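Local coordinates for serpin-12 (PDB 6CJ7), which inhibits serine proteases as a member of the serpin family and controls the prophenoloxidase activation system in larval hemolymph of the moth Manduca sexta, at residues Q85-R90 with Y229-L234; K78-E83 with N366-P371; K216-K221 with D246-S251; V236-K241 with A355-L360. All blocks are in the same frame, centred on the assembly; numbering follows the deposited sequence.

Contact 1. Residues Q85-R90 with Y229-L234; sequences QKRNSR and YNEYSL
Ser89 and Glu231 make the tight polar centre of this contact, which ties the loop after helix 70-85 to the turn leading into strand 232-239 of the serpin fold. Ser89 OG donates to Glu231 OE1 over 2.7 Å, meeting it on the syn side and 18° out of the carboxylate plane. The short serine stem suits the place, since its CB also fits against the edge of the Tyr229 ring, 3.6 Å from CD2. Asn91 completes the centre, its backbone N bonding to Ser89 OG and its ND2 to Glu231 OE1.

Arg87 is packed closely by its length. Extended from CG to NE, it runs alongside the Glu231 chain, the two pointing opposite ways, with CG 3.6 Å from Glu231 OE2. Its NH1 gives a weak hydrogen bond of 3.0 Å to Tyr232 OH, while CZ lies 4.5 Å from the centroid of the Tyr232 ring in an off-centre cation-pi contact. The stronger partner of Arg87 is Asp365, which binds NH2 in a salt bridge.

The other side is looser and wetter: a water links Asn88 N to Glu231 OE2, and the Tyr229 ring, apart from the edge that meets Ser89, is exposed to solvent. Arg87 NE and Glu231 OE1 stay 4.5 Å apart, so their opposite charges probably attract only diffusely, while directed bonds to serine, asparagine and water fix the carboxylate.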
loop_
_atom_site.group_PDB
_atom_site.type_symbol
_atom_site.label_atom_id
_atom_site.label_comp_id
_atom_site.label_asym_id
_atom_site.label_seq_id
_atom_site.Cartn_x
_atom_site.Cartn_y
_atom_site.Cartn_z
ATOM N N GLN A 85 8.143 -9.066 10.906
ATOM C CA GLN A 85 8.771 -10.379 10.845
ATOM C C GLN A 85 8.663 -11.142 12.157
ATOM O O GLN A 85 8.881 -12.356 12.166
ATOM C CB GLN A 85 10.226 -10.225 10.409
ATOM C CG GLN A 85 10.299 -9.785 8.958
ATOM C CD GLN A 85 11.666 -9.316 8.552
ATOM O OE1 GLN A 85 11.812 -8.532 7.613
ATOM N NE2 GLN A 85 12.686 -9.795 9.253
ATOM N N LYS A 86 8.312 -10.471 13.257
ATOM C CA LYS A 86 8.094 -11.197 14.504
ATOM C C LYS A 86 6.798 -11.995 14.487
ATOM O O LYS A 86 6.620 -12.871 15.339
ATOM C CB LYS A 86 8.052 -10.243 15.697
ATOM C CG LYS A 86 9.393 -9.770 16.190
ATOM C CD LYS A 86 9.261 -9.227 17.601
ATOM C CE LYS A 86 9.467 -7.726 17.648
ATOM N NZ LYS A 86 8.962 -7.152 18.929
ATOM N N ARG A 87 5.898 -11.703 13.554
ATOM C CA ARG A 87 4.565 -12.286 13.589
ATOM C C ARG A 87 4.601 -13.711 13.053
ATOM O O ARG A 87 5.169 -13.969 11.984
ATOM C CB ARG A 87 3.596 -11.415 12.793
ATOM C CG ARG A 87 3.317 -10.079 13.487
ATOM C CD ARG A 87 2.589 -9.049 12.627
ATOM N NE ARG A 87 2.412 -7.821 13.397
ATOM C CZ ARG A 87 2.489 -6.590 12.893
ATOM N NH1 ARG A 87 2.718 -6.401 11.594
ATOM N NH2 ARG A 87 2.335 -5.547 13.706
ATOM N N ASN A 88 4.001 -14.637 13.819
ATOM C CA ASN A 88 3.896 -16.057 13.478
ATOM C C ASN A 88 2.423 -16.413 13.622
ATOM O O ASN A 88 2.011 -17.022 14.604
ATOM C CB ASN A 88 4.784 -16.932 14.385
ATOM C CG ASN A 88 6.245 -16.895 13.980
ATOM O OD1 ASN A 88 6.584 -17.124 12.816
ATOM N ND2 ASN A 88 7.120 -16.610 14.938
ATOM N N SER A 89 1.626 -16.009 12.641
ATOM C CA SER A 89 0.182 -16.135 12.717
ATOM C C SER A 89 -0.343 -16.515 11.343
ATOM O O SER A 89 0.408 -16.623 10.372
ATOM C CB SER A 89 -0.466 -14.824 13.172
ATOM O OG SER A 89 -0.376 -13.869 12.131
ATOM N N ARG A 90 -1.656 -16.697 11.260
ATOM C CA ARG A 90 -2.255 -16.990 9.968
ATOM C C ARG A 90 -2.533 -15.742 9.133
ATOM O O ARG A 90 -3.073 -15.870 8.023
ATOM C CB ARG A 90 -3.544 -17.787 10.177
ATOM C CG ARG A 90 -3.291 -19.267 10.536
ATOM C CD ARG A 90 -4.528 -19.988 10.995
ATOM N NE ARG A 90 -5.007 -19.497 12.282
ATOM C CZ ARG A 90 -6.035 -20.002 12.948
ATOM N NH1 ARG A 90 -6.710 -21.021 12.442
ATOM N NH2 ARG A 90 -6.391 -19.482 14.119
ATOM N N TYR A 229 -4.932 -12.137 16.562
ATOM C CA TYR A 229 -4.018 -11.619 17.584
ATOM C C TYR A 229 -3.939 -10.092 17.572
ATOM O O TYR A 229 -3.000 -9.510 18.128
ATOM C CB TYR A 229 -2.619 -12.235 17.445
ATOM C CG TYR A 229 -2.643 -13.744 17.414
ATOM C CD1 TYR A 229 -3.169 -14.465 18.480
ATOM C CD2 TYR A 229 -2.154 -14.450 16.328
ATOM C CE1 TYR A 229 -3.207 -15.851 18.464
ATOM C CE2 TYR A 229 -2.183 -15.843 16.302
ATOM C CZ TYR A 229 -2.716 -16.533 17.370
ATOM O OH TYR A 229 -2.752 -17.913 17.348
ATOM N N ASN A 230 -4.943 -9.450 16.976
ATOM C CA ASN A 230 -5.014 -8.000 16.808
ATOM C C ASN A 230 -3.732 -7.432 16.203
ATOM O O ASN A 230 -3.329 -6.314 16.515
ATOM C CB ASN A 230 -5.343 -7.296 18.125
ATOM C CG ASN A 230 -5.959 -5.920 17.900
ATOM O OD1 ASN A 230 -6.740 -5.727 16.965
ATOM N ND2 ASN A 230 -5.596 -4.959 18.739
ATOM N N GLU A 231 -3.099 -8.195 15.309
ATOM C CA GLU A 231 -1.884 -7.710 14.654
ATOM C C GLU A 231 -2.205 -6.598 13.673
ATOM O O GLU A 231 -1.439 -5.633 13.534
ATOM C CB GLU A 231 -1.192 -8.863 13.929
ATOM C CG GLU A 231 -0.593 -9.871 14.890
ATOM C CD GLU A 231 -0.119 -11.130 14.209
ATOM O OE1 GLU A 231 -0.439 -11.308 13.001
ATOM O OE2 GLU A 231 0.549 -11.940 14.892
ATOM N N TYR A 232 -3.336 -6.726 12.988
ATOM C CA TYR A 232 -3.787 -5.783 11.979
ATOM C C TYR A 232 -5.263 -5.500 12.206
ATOM O O TYR A 232 -5.976 -6.288 12.829
ATOM C CB TYR A 232 -3.605 -6.318 10.540
ATOM C CG TYR A 232 -2.210 -6.831 10.264
ATOM C CD1 TYR A 232 -1.209 -5.973 9.823
ATOM C CD2 TYR A 232 -1.901 -8.175 10.438
ATOM C CE1 TYR A 232 0.074 -6.447 9.588
ATOM C CE2 TYR A 232 -0.629 -8.654 10.217
ATOM C CZ TYR A 232 0.352 -7.788 9.771
ATOM O OH TYR A 232 1.623 -8.269 9.539
ATOM N N SER A 233 -5.731 -4.396 11.629
ATOM C CA SER A 233 -7.155 -4.089 11.577
ATOM C C SER A 233 -7.521 -3.684 10.165
ATOM O O SER A 233 -6.735 -3.041 9.474
ATOM C CB SER A 233 -7.533 -2.922 12.501
ATOM O OG SER A 233 -7.147 -3.168 13.842
ATOM N N LEU A 234 -8.735 -4.038 9.747
ATOM C CA LEU A 234 -9.345 -3.410 8.584
ATOM C C LEU A 234 -10.262 -2.311 9.100
ATOM O O LEU A 234 -11.233 -2.584 9.822
ATOM C CB LEU A 234 -10.112 -4.398 7.703
ATOM C CG LEU A 234 -10.423 -3.823 6.309
ATOM C CD1 LEU A 234 -9.156 -3.762 5.451
ATOM C CD2 LEU A 234 -11.528 -4.644 5.642
HETATM O O HOH W 1 2.346 -13.894 15.476
#

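Contact 2. Residues K78-E83 with N366-P371; sequences KKVNEE and NRSSIP
Val80 and Ser368 bring the backbones nearest, their CA atoms 6.2 Å apart, where a turn of helix 78-83 faces the bend at 366-368; the CA atoms of Glu83 and Arg367 are 7.4 Å apart. No direct hydrogen bond joins the two segments. Ser368 OG instead uses two waters, accepting from one that also binds Lys79 NZ and donating to another that binds Val80 O, each 2.7 Å from OG. Beside this water-mediated link, Val80 CG1 and Ile370 CD1 meet tip to tip at 3.9 Å, and Phe41 packs on both.

The bend is the connection between antiparallel strands 359-365 and 370-377, closed by a G1 beta bulge in which Ser369 and Ile370 both face Asp365. Asp365 OD1 takes the N-H groups of Arg367 and Ser368.

Glu83, bent at chi2 (-51°), brings OE2 over one face of the Arg367 guanidinium, off toward its rim, 3.3 Å from NH1. This salt bridge rests on charge alone, no N-H pointing at the oxygen. Lys79 NZ grips OE1 at 2.9 Å from the anti side, and Lys86 reaches OE2. Were Glu83 an alanine, Lys79, Lys86 and Arg367 would probably be left as neighbouring positive charges without their shared carboxylate.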
loop_
_atom_site.group_PDB
_atom_site.type_symbol
_atom_site.label_atom_id
_atom_site.label_comp_id
_atom_site.label_asym_id
_atom_site.label_seq_id
_atom_site.Cartn_x
_atom_site.Cartn_y
_atom_site.Cartn_z
ATOM N N LYS A 78 13.437 0.004 9.908
ATOM C CA LYS A 78 13.992 -1.212 10.484
ATOM C C LYS A 78 13.044 -1.776 11.531
ATOM O O LYS A 78 12.782 -2.985 11.555
ATOM C CB LYS A 78 15.379 -0.954 11.085
ATOM C CG LYS A 78 16.032 -2.214 11.660
ATOM C CD LYS A 78 17.467 -1.935 12.107
ATOM C CE LYS A 78 18.068 -3.142 12.791
ATOM N NZ LYS A 78 17.843 -3.087 14.266
ATOM N N LYS A 79 12.479 -0.907 12.375
ATOM C CA LYS A 79 11.606 -1.398 13.437
ATOM C C LYS A 79 10.269 -1.864 12.880
ATOM O O LYS A 79 9.728 -2.875 13.336
ATOM C CB LYS A 79 11.389 -0.331 14.501
ATOM C CG LYS A 79 10.843 -0.929 15.783
ATOM C CD LYS A 79 10.496 0.110 16.827
ATOM C CE LYS A 79 9.726 -0.551 17.949
ATOM N NZ LYS A 79 8.606 -1.355 17.373
ATOM N N VAL A 80 9.715 -1.143 11.893
ATOM C CA VAL A 80 8.457 -1.586 11.287
ATOM C C VAL A 80 8.622 -2.974 10.694
ATOM O O VAL A 80 7.764 -3.859 10.862
ATOM C CB VAL A 80 7.991 -0.570 10.226
ATOM C CG1 VAL A 80 6.807 -1.142 9.422
ATOM C CG2 VAL A 80 7.628 0.753 10.885
ATOM N N ASN A 81 9.733 -3.191 9.996
ATOM C CA ASN A 81 9.979 -4.497 9.407
ATOM C C ASN A 81 10.223 -5.557 10.478
ATOM O O ASN A 81 9.786 -6.699 10.324
ATOM C CB ASN A 81 11.147 -4.409 8.434
ATOM C CG ASN A 81 10.717 -3.866 7.085
ATOM O OD1 ASN A 81 9.684 -4.277 6.555
ATOM N ND2 ASN A 81 11.494 -2.932 6.526
ATOM N N GLU A 82 10.921 -5.201 11.561
ATOM C CA GLU A 82 11.104 -6.137 12.662
ATOM C C GLU A 82 9.771 -6.556 13.263
ATOM O O GLU A 82 9.568 -7.737 13.579
ATOM C CB GLU A 82 11.996 -5.517 13.734
ATOM C CG GLU A 82 13.474 -5.654 13.428
ATOM C CD GLU A 82 14.339 -4.765 14.302
ATOM O OE1 GLU A 82 13.783 -4.043 15.159
ATOM O OE2 GLU A 82 15.578 -4.800 14.137
ATOM N N GLU A 83 8.851 -5.609 13.438
ATOM C CA GLU A 83 7.571 -5.983 14.027
ATOM C C GLU A 83 6.772 -6.882 13.093
ATOM O O GLU A 83 6.056 -7.776 13.564
ATOM C CB GLU A 83 6.744 -4.749 14.395
ATOM C CG GLU A 83 7.293 -3.907 15.542
ATOM C CD GLU A 83 7.616 -4.707 16.804
ATOM O OE1 GLU A 83 8.557 -4.293 17.508
ATOM O OE2 GLU A 83 6.959 -5.720 17.106
ATOM N N ASN A 366 -1.430 -2.480 13.702
ATOM C CA ASN A 366 -1.806 -2.039 15.043
ATOM C C ASN A 366 -0.611 -1.830 15.959
ATOM O O ASN A 366 -0.755 -1.203 17.021
ATOM C CB ASN A 366 -2.739 -3.059 15.685
ATOM C CG ASN A 366 -4.082 -3.108 15.012
ATOM O OD1 ASN A 366 -4.513 -2.120 14.422
ATOM N ND2 ASN A 366 -4.756 -4.249 15.094
ATOM N N ARG A 367 0.539 -2.399 15.622
ATOM C CA ARG A 367 1.706 -2.235 16.478
ATOM C C ARG A 367 2.523 -1.018 16.064
ATOM O O ARG A 367 3.047 -0.295 16.918
ATOM C CB ARG A 367 2.585 -3.491 16.441
ATOM C CG ARG A 367 3.911 -3.338 17.242
ATOM C CD ARG A 367 3.754 -3.842 18.616
ATOM N NE ARG A 367 4.941 -3.688 19.485
ATOM C CZ ARG A 367 5.561 -4.698 20.082
ATOM N NH1 ARG A 367 5.138 -5.946 19.890
ATOM N NH2 ARG A 367 6.599 -4.460 20.865
ATOM N N SER A 368 2.629 -0.768 14.763
ATOM C CA SER A 368 3.421 0.353 14.267
ATOM C C SER A 368 2.586 1.589 13.943
ATOM O O SER A 368 3.162 2.650 13.674
ATOM C CB SER A 368 4.218 -0.074 13.028
ATOM O OG SER A 368 5.277 -0.945 13.403
ATOM N N SER A 369 1.254 1.472 13.965
ATOM C CA SER A 369 0.341 2.600 13.769
ATOM C C SER A 369 0.557 3.273 12.420
ATOM O O SER A 369 0.722 4.493 12.334
ATOM C CB SER A 369 0.469 3.622 14.898
ATOM O OG SER A 369 0.119 3.039 16.142
ATOM N N ILE A 370 0.531 2.467 11.361
ATOM C CA ILE A 370 0.676 2.977 9.992
ATOM C C ILE A 370 -0.324 2.280 9.084
ATOM O O ILE A 370 -0.741 1.140 9.324
ATOM C CB ILE A 370 2.102 2.769 9.441
ATOM C CG1 ILE A 370 2.507 1.298 9.493
ATOM C CG2 ILE A 370 3.118 3.637 10.170
ATOM C CD1 ILE A 370 3.684 0.992 8.580
ATOM N N PRO A 371 -0.745 2.971 8.020
ATOM C CA PRO A 371 -1.610 2.354 7.003
ATOM C C PRO A 371 -0.788 1.564 5.996
ATOM O O PRO A 371 -0.043 2.132 5.188
ATOM C CB PRO A 371 -2.301 3.564 6.360
ATOM C CG PRO A 371 -1.269 4.663 6.483
ATOM C CD PRO A 371 -0.588 4.422 7.813
HETATM O O HOH W 2 7.333 -0.041 14.947
HETATM O O HOH W 3 5.115 -3.180 11.962
#

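Contact 3. Residues K216-K221 with D246-S251; sequences KPAMAK and DALLSS
Leu248 CD1 touches two alanines at once, 3.6 Å from Ala218 CB and 3.7 Å from Ala220 CB. Small methyl groups suit these positions, because the turn of chain at 216-221 comes close to the helix, with the CA atoms of Ala218 and Leu248 only 5.8 Å apart. Leu248 turns its CG away from its own backbone N (chi1 169°), which, with chi2 at 64°, brings CD1 to the alanines. At the edge of the contact Ser251 OG stands 4.3 Å from Ala218 CA, a loose approach; the hydroxyl instead donates to Leu248 O of its own helix at 3.2 Å.

The alanines are set in place by a tight hairpin turn between strands 198-215 and 220-226. Met219 N bonds to Lys216 O at 3.0 Å, closing a type I turn whose second residue is Pro217, a ring that already has the phi needed there. Met219 and Ala220 then both face His215, forming a G1 beta bulge. In serpins this hairpin belongs to sheet B.

Further out, Leu248 also packs on Val237 and Pro239 of strand 232-239, the next strand of that sheet, whose Val237 touches Ala220 as well. At its start the helix is tied by Asn244 OD1, which accepts from Ala247 N, and by Asp246, salt-bridged to Arg376. Leu249, buried, lies against Phe25 and Ala29 of helix 19-31.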
loop_
_atom_site.group_PDB
_atom_site.type_symbol
_atom_site.label_atom_id
_atom_site.label_comp_id
_atom_site.label_asym_id
_atom_site.label_seq_id
_atom_site.Cartn_x
_atom_site.Cartn_y
_atom_site.Cartn_z
ATOM N N LYS A 216 -17.919 12.696 12.762
ATOM C CA LYS A 216 -18.635 13.831 12.186
ATOM C C LYS A 216 -17.752 14.760 11.361
ATOM O O LYS A 216 -18.215 15.210 10.298
ATOM C CB LYS A 216 -19.369 14.618 13.281
ATOM C CG LYS A 216 -20.651 13.955 13.770
ATOM C CD LYS A 216 -21.681 13.714 12.652
ATOM C CE LYS A 216 -21.805 14.876 11.665
ATOM N NZ LYS A 216 -22.507 14.457 10.418
ATOM N N PRO A 217 -16.518 15.093 11.761
ATOM C CA PRO A 217 -15.650 15.864 10.852
ATOM C C PRO A 217 -15.464 15.217 9.489
ATOM O O PRO A 217 -15.052 15.907 8.545
ATOM C CB PRO A 217 -14.319 15.958 11.616
ATOM C CG PRO A 217 -14.475 15.111 12.839
ATOM C CD PRO A 217 -15.931 14.999 13.108
ATOM N N ALA A 218 -15.760 13.926 9.347
ATOM C CA ALA A 218 -15.680 13.238 8.069
ATOM C C ALA A 218 -17.038 12.884 7.484
ATOM O O ALA A 218 -17.092 12.423 6.337
ATOM C CB ALA A 218 -14.843 11.955 8.208
ATOM N N MET A 219 -18.126 13.087 8.228
ATOM C CA MET A 219 -19.477 12.712 7.811
ATOM C C MET A 219 -19.526 11.251 7.357
ATOM O O MET A 219 -19.927 10.931 6.233
ATOM C CB MET A 219 -19.996 13.637 6.706
ATOM C CG MET A 219 -19.966 15.120 7.043
ATOM S SD MET A 219 -21.127 16.060 6.020
ATOM C CE MET A 219 -20.106 16.473 4.597
ATOM N N ALA A 220 -19.116 10.358 8.258
ATOM C CA ALA A 220 -18.923 8.970 7.867
ATOM C C ALA A 220 -19.040 8.057 9.079
ATOM O O ALA A 220 -18.742 8.456 10.206
ATOM C CB ALA A 220 -17.565 8.771 7.192
ATOM N N LYS A 221 -19.472 6.827 8.823
ATOM C CA LYS A 221 -19.450 5.775 9.826
ATOM C C LYS A 221 -18.128 5.028 9.737
ATOM O O LYS A 221 -17.540 4.900 8.663
ATOM C CB LYS A 221 -20.602 4.791 9.623
ATOM C CG LYS A 221 -21.977 5.338 9.880
ATOM C CD LYS A 221 -23.005 4.293 9.475
ATOM C CE LYS A 221 -24.424 4.775 9.719
ATOM N NZ LYS A 221 -25.409 3.681 9.500
ATOM N N ASP A 246 -15.082 10.426 -2.242
ATOM C CA ASP A 246 -13.907 11.226 -2.555
ATOM C C ASP A 246 -13.797 12.456 -1.662
ATOM O O ASP A 246 -12.684 12.827 -1.271
ATOM C CB ASP A 246 -13.926 11.578 -4.041
ATOM C CG ASP A 246 -13.500 10.398 -4.898
ATOM O OD1 ASP A 246 -12.381 9.869 -4.663
ATOM O OD2 ASP A 246 -14.289 9.973 -5.770
ATOM N N ALA A 247 -14.925 13.065 -1.302
ATOM C CA ALA A 247 -14.926 14.087 -0.259
ATOM C C ALA A 247 -14.402 13.518 1.049
ATOM O O ALA A 247 -13.568 14.134 1.726
ATOM C CB ALA A 247 -16.337 14.643 -0.069
ATOM N N LEU A 248 -14.880 12.328 1.413
ATOM C CA LEU A 248 -14.393 11.656 2.612
ATOM C C LEU A 248 -12.884 11.469 2.563
ATOM O O LEU A 248 -12.171 11.811 3.516
ATOM C CB LEU A 248 -15.102 10.308 2.761
ATOM C CG LEU A 248 -14.540 9.354 3.808
ATOM C CD1 LEU A 248 -14.683 9.967 5.190
ATOM C CD2 LEU A 248 -15.253 8.012 3.727
ATOM N N LEU A 249 -12.374 10.935 1.451
ATOM C CA LEU A 249 -10.956 10.611 1.387
ATOM C C LEU A 249 -10.094 11.867 1.468
ATOM O O LEU A 249 -9.060 11.869 2.146
ATOM C CB LEU A 249 -10.656 9.822 0.114
ATOM C CG LEU A 249 -9.174 9.559 -0.140
ATOM C CD1 LEU A 249 -8.589 8.719 0.985
ATOM C CD2 LEU A 249 -8.988 8.873 -1.473
ATOM N N SER A 250 -10.511 12.951 0.810
ATOM C CA SER A 250 -9.720 14.179 0.831
ATOM C C SER A 250 -9.576 14.737 2.244
ATOM O O SER A 250 -8.511 15.253 2.610
ATOM C CB SER A 250 -10.350 15.223 -0.090
ATOM O OG SER A 250 -10.225 14.839 -1.445
ATOM N N SER A 251 -10.629 14.635 3.056
ATOM C CA SER A 251 -10.648 15.249 4.378
ATOM C C SER A 251 -10.054 14.366 5.468
ATOM O O SER A 251 -9.694 14.880 6.532
ATOM C CB SER A 251 -12.084 15.617 4.770
ATOM O OG SER A 251 -12.842 14.464 5.114
#

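Contact 4. Residues V236-K241 with A355-L360; sequences VVLPLK and ANKPFL
Val237 and Leu360 form an antiparallel hydrogen-bonded pair, Val237 N to Leu360 O at 2.9 Å and Leu360 N to Val237 O at 3.0 Å, with a CA-H...O contact from Val236 CA to Leu360 O beside them. In the same register Pro239 would come opposite Pro358. Neither proline has an N-H, so this ladder cannot be carried on there; Pro239 CD simply lies 3.4 Å from Pro358 O.

The beta-branched Val237 and the Leu360 side chain share one face of the sheet, where Leu248 of helix 245-251 covers them. On the other face Val236 CG1 meets Phe359 CD2 obliquely at 3.7 Å. There, too, Leu238 brings CD1 against segment 355-360, 3.9 Å from Phe359 CB and equally close to Lys357 CG, while Phe353 closes over Val236 and Leu238. This is part of the sheet B core of the serpin fold.

Lys357 starts in the crowded position between backbone N and carbonyl carbon (chi1 63°) and then runs fully extended. Its aliphatic stem crosses the Leu238 side chain at about a right angle, and NZ donates to Pro239 O over 2.8 Å, tilted 34° from the carbonyl plane. A leucine in its place would probably leave the Pro239 carbonyl without this donor and the end of strand 236-239 less firmly tied to the bend. A side-chain ammonium thus supplies a bond where two facing prolines withhold backbone donors, its long stem at the same time extending the apolar packing.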
loop_
_atom_site.group_PDB
_atom_site.type_symbol
_atom_site.label_atom_id
_atom_site.label_comp_id
_atom_site.label_asym_id
_atom_site.label_seq_id
_atom_site.Cartn_x
_atom_site.Cartn_y
_atom_site.Cartn_z
ATOM N N VAL A 236 -12.868 0.382 8.106
ATOM C CA VAL A 236 -13.793 0.615 7.003
ATOM C C VAL A 236 -14.558 1.892 7.298
ATOM O O VAL A 236 -15.111 2.059 8.394
ATOM C CB VAL A 236 -14.746 -0.574 6.803
ATOM C CG1 VAL A 236 -15.656 -0.328 5.598
ATOM C CG2 VAL A 236 -13.952 -1.862 6.644
ATOM N N VAL A 237 -14.576 2.802 6.325
ATOM C CA VAL A 237 -15.127 4.133 6.518
ATOM C C VAL A 237 -16.153 4.356 5.420
ATOM O O VAL A 237 -15.830 4.249 4.229
ATOM C CB VAL A 237 -14.027 5.209 6.489
ATOM C CG1 VAL A 237 -14.582 6.529 6.971
ATOM C CG2 VAL A 237 -12.841 4.784 7.355
ATOM N N LEU A 238 -17.385 4.650 5.821
ATOM C CA LEU A 238 -18.523 4.661 4.920
ATOM C C LEU A 238 -19.155 6.050 4.931
ATOM O O LEU A 238 -19.633 6.493 5.986
ATOM C CB LEU A 238 -19.531 3.606 5.359
ATOM C CG LEU A 238 -20.801 3.363 4.562
ATOM C CD1 LEU A 238 -20.497 2.845 3.180
ATOM C CD2 LEU A 238 -21.690 2.374 5.320
ATOM N N PRO A 239 -19.195 6.771 3.806
ATOM C CA PRO A 239 -19.790 8.107 3.810
ATOM C C PRO A 239 -21.265 8.033 4.140
ATOM O O PRO A 239 -21.968 7.091 3.775
ATOM C CB PRO A 239 -19.565 8.603 2.374
ATOM C CG PRO A 239 -18.600 7.685 1.767
ATOM C CD PRO A 239 -18.714 6.361 2.472
ATOM N N LEU A 240 -21.733 9.043 4.864
ATOM C CA LEU A 240 -23.158 9.179 5.067
ATOM C C LEU A 240 -23.824 9.656 3.777
ATOM O O LEU A 240 -23.165 10.087 2.825
ATOM C CB LEU A 240 -23.453 10.147 6.219
ATOM C CG LEU A 240 -22.697 9.831 7.511
ATOM C CD1 LEU A 240 -22.916 10.927 8.544
ATOM C CD2 LEU A 240 -23.105 8.473 8.059
ATOM N N LYS A 241 -25.163 9.569 3.754
ATOM C CA LYS A 241 -25.930 9.948 2.570
ATOM C C LYS A 241 -25.575 11.344 2.080
ATOM O O LYS A 241 -25.573 11.595 0.871
ATOM C CB LYS A 241 -27.423 9.862 2.883
ATOM C CG LYS A 241 -27.805 10.459 4.244
ATOM C CD LYS A 241 -29.300 10.755 4.335
ATOM C CE LYS A 241 -29.729 11.077 5.762
ATOM N NZ LYS A 241 -29.580 12.508 6.129
ATOM N N ALA A 355 -22.196 -1.665 3.957
ATOM C CA ALA A 355 -21.310 -1.093 2.944
ATOM C C ALA A 355 -21.752 -1.516 1.543
ATOM O O ALA A 355 -21.046 -2.231 0.831
ATOM C CB ALA A 355 -19.868 -1.503 3.223
ATOM N N ASN A 356 -22.953 -1.066 1.168
ATOM C CA ASN A 356 -23.571 -1.382 -0.116
ATOM C C ASN A 356 -23.476 -0.215 -1.093
ATOM O O ASN A 356 -24.309 -0.079 -2.000
ATOM C CB ASN A 356 -25.025 -1.814 0.079
ATOM C CG ASN A 356 -25.899 -0.715 0.667
ATOM O OD1 ASN A 356 -25.430 0.375 0.990
ATOM N ND2 ASN A 356 -27.186 -1.005 0.805
ATOM N N LYS A 357 -22.483 0.634 -0.879
ATOM C CA LYS A 357 -22.183 1.793 -1.702
ATOM C C LYS A 357 -20.697 2.049 -1.526
ATOM O O LYS A 357 -20.064 1.453 -0.645
ATOM C CB LYS A 357 -23.018 3.008 -1.282
ATOM C CG LYS A 357 -22.759 3.490 0.126
ATOM C CD LYS A 357 -23.658 4.671 0.453
ATOM C CE LYS A 357 -23.483 5.116 1.892
ATOM N NZ LYS A 357 -24.089 6.457 2.130
ATOM N N PRO A 358 -20.099 2.901 -2.363
ATOM C CA PRO A 358 -18.642 3.086 -2.291
ATOM C C PRO A 358 -18.133 3.472 -0.899
ATOM O O PRO A 358 -18.755 4.257 -0.175
ATOM C CB PRO A 358 -18.389 4.204 -3.314
ATOM C CG PRO A 358 -19.404 3.969 -4.322
ATOM C CD PRO A 358 -20.663 3.540 -3.568
ATOM N N PHE A 359 -16.977 2.918 -0.543
ATOM C CA PHE A 359 -16.430 3.064 0.799
ATOM C C PHE A 359 -14.915 2.999 0.741
ATOM O O PHE A 359 -14.329 2.642 -0.284
ATOM C CB PHE A 359 -16.983 1.992 1.760
ATOM C CG PHE A 359 -16.621 0.577 1.372
ATOM C CD1 PHE A 359 -17.454 -0.152 0.532
ATOM C CD2 PHE A 359 -15.496 -0.035 1.889
ATOM C CE1 PHE A 359 -17.143 -1.459 0.184
ATOM C CE2 PHE A 359 -15.167 -1.335 1.542
ATOM C CZ PHE A 359 -15.992 -2.052 0.692
ATOM N N LEU A 360 -14.285 3.365 1.856
ATOM C CA LEU A 360 -12.837 3.324 2.011
ATOM C C LEU A 360 -12.466 2.185 2.947
ATOM O O LEU A 360 -13.119 1.984 3.976
ATOM C CB LEU A 360 -12.307 4.619 2.617
ATOM C CG LEU A 360 -12.452 5.920 1.854
ATOM C CD1 LEU A 360 -11.694 6.985 2.637
ATOM C CD2 LEU A 360 -11.886 5.772 0.436
#

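In the fold
Contacts 1 and 2 adjoin, their centres about 11 Å apart: Asn366 of contact 2 bonds through ND2 to Asn230 O and through OD1 to Ser233 OG of contact 1. Contacts 3 and 4 form the second pair, about 10 Å between centres, where the backbones of Lys221 and Met219 bond to Leu238 and Leu240. Strand 232-239 runs from contact 1 to contact 4, whose centres are about 26 Å apart, so one strand joins the two regions. The reactive-centre loop of a serpin probably includes the unmodelled residues 332-346; a few residues beyond it, strand 351-354 leads into Ala355 of contact 4.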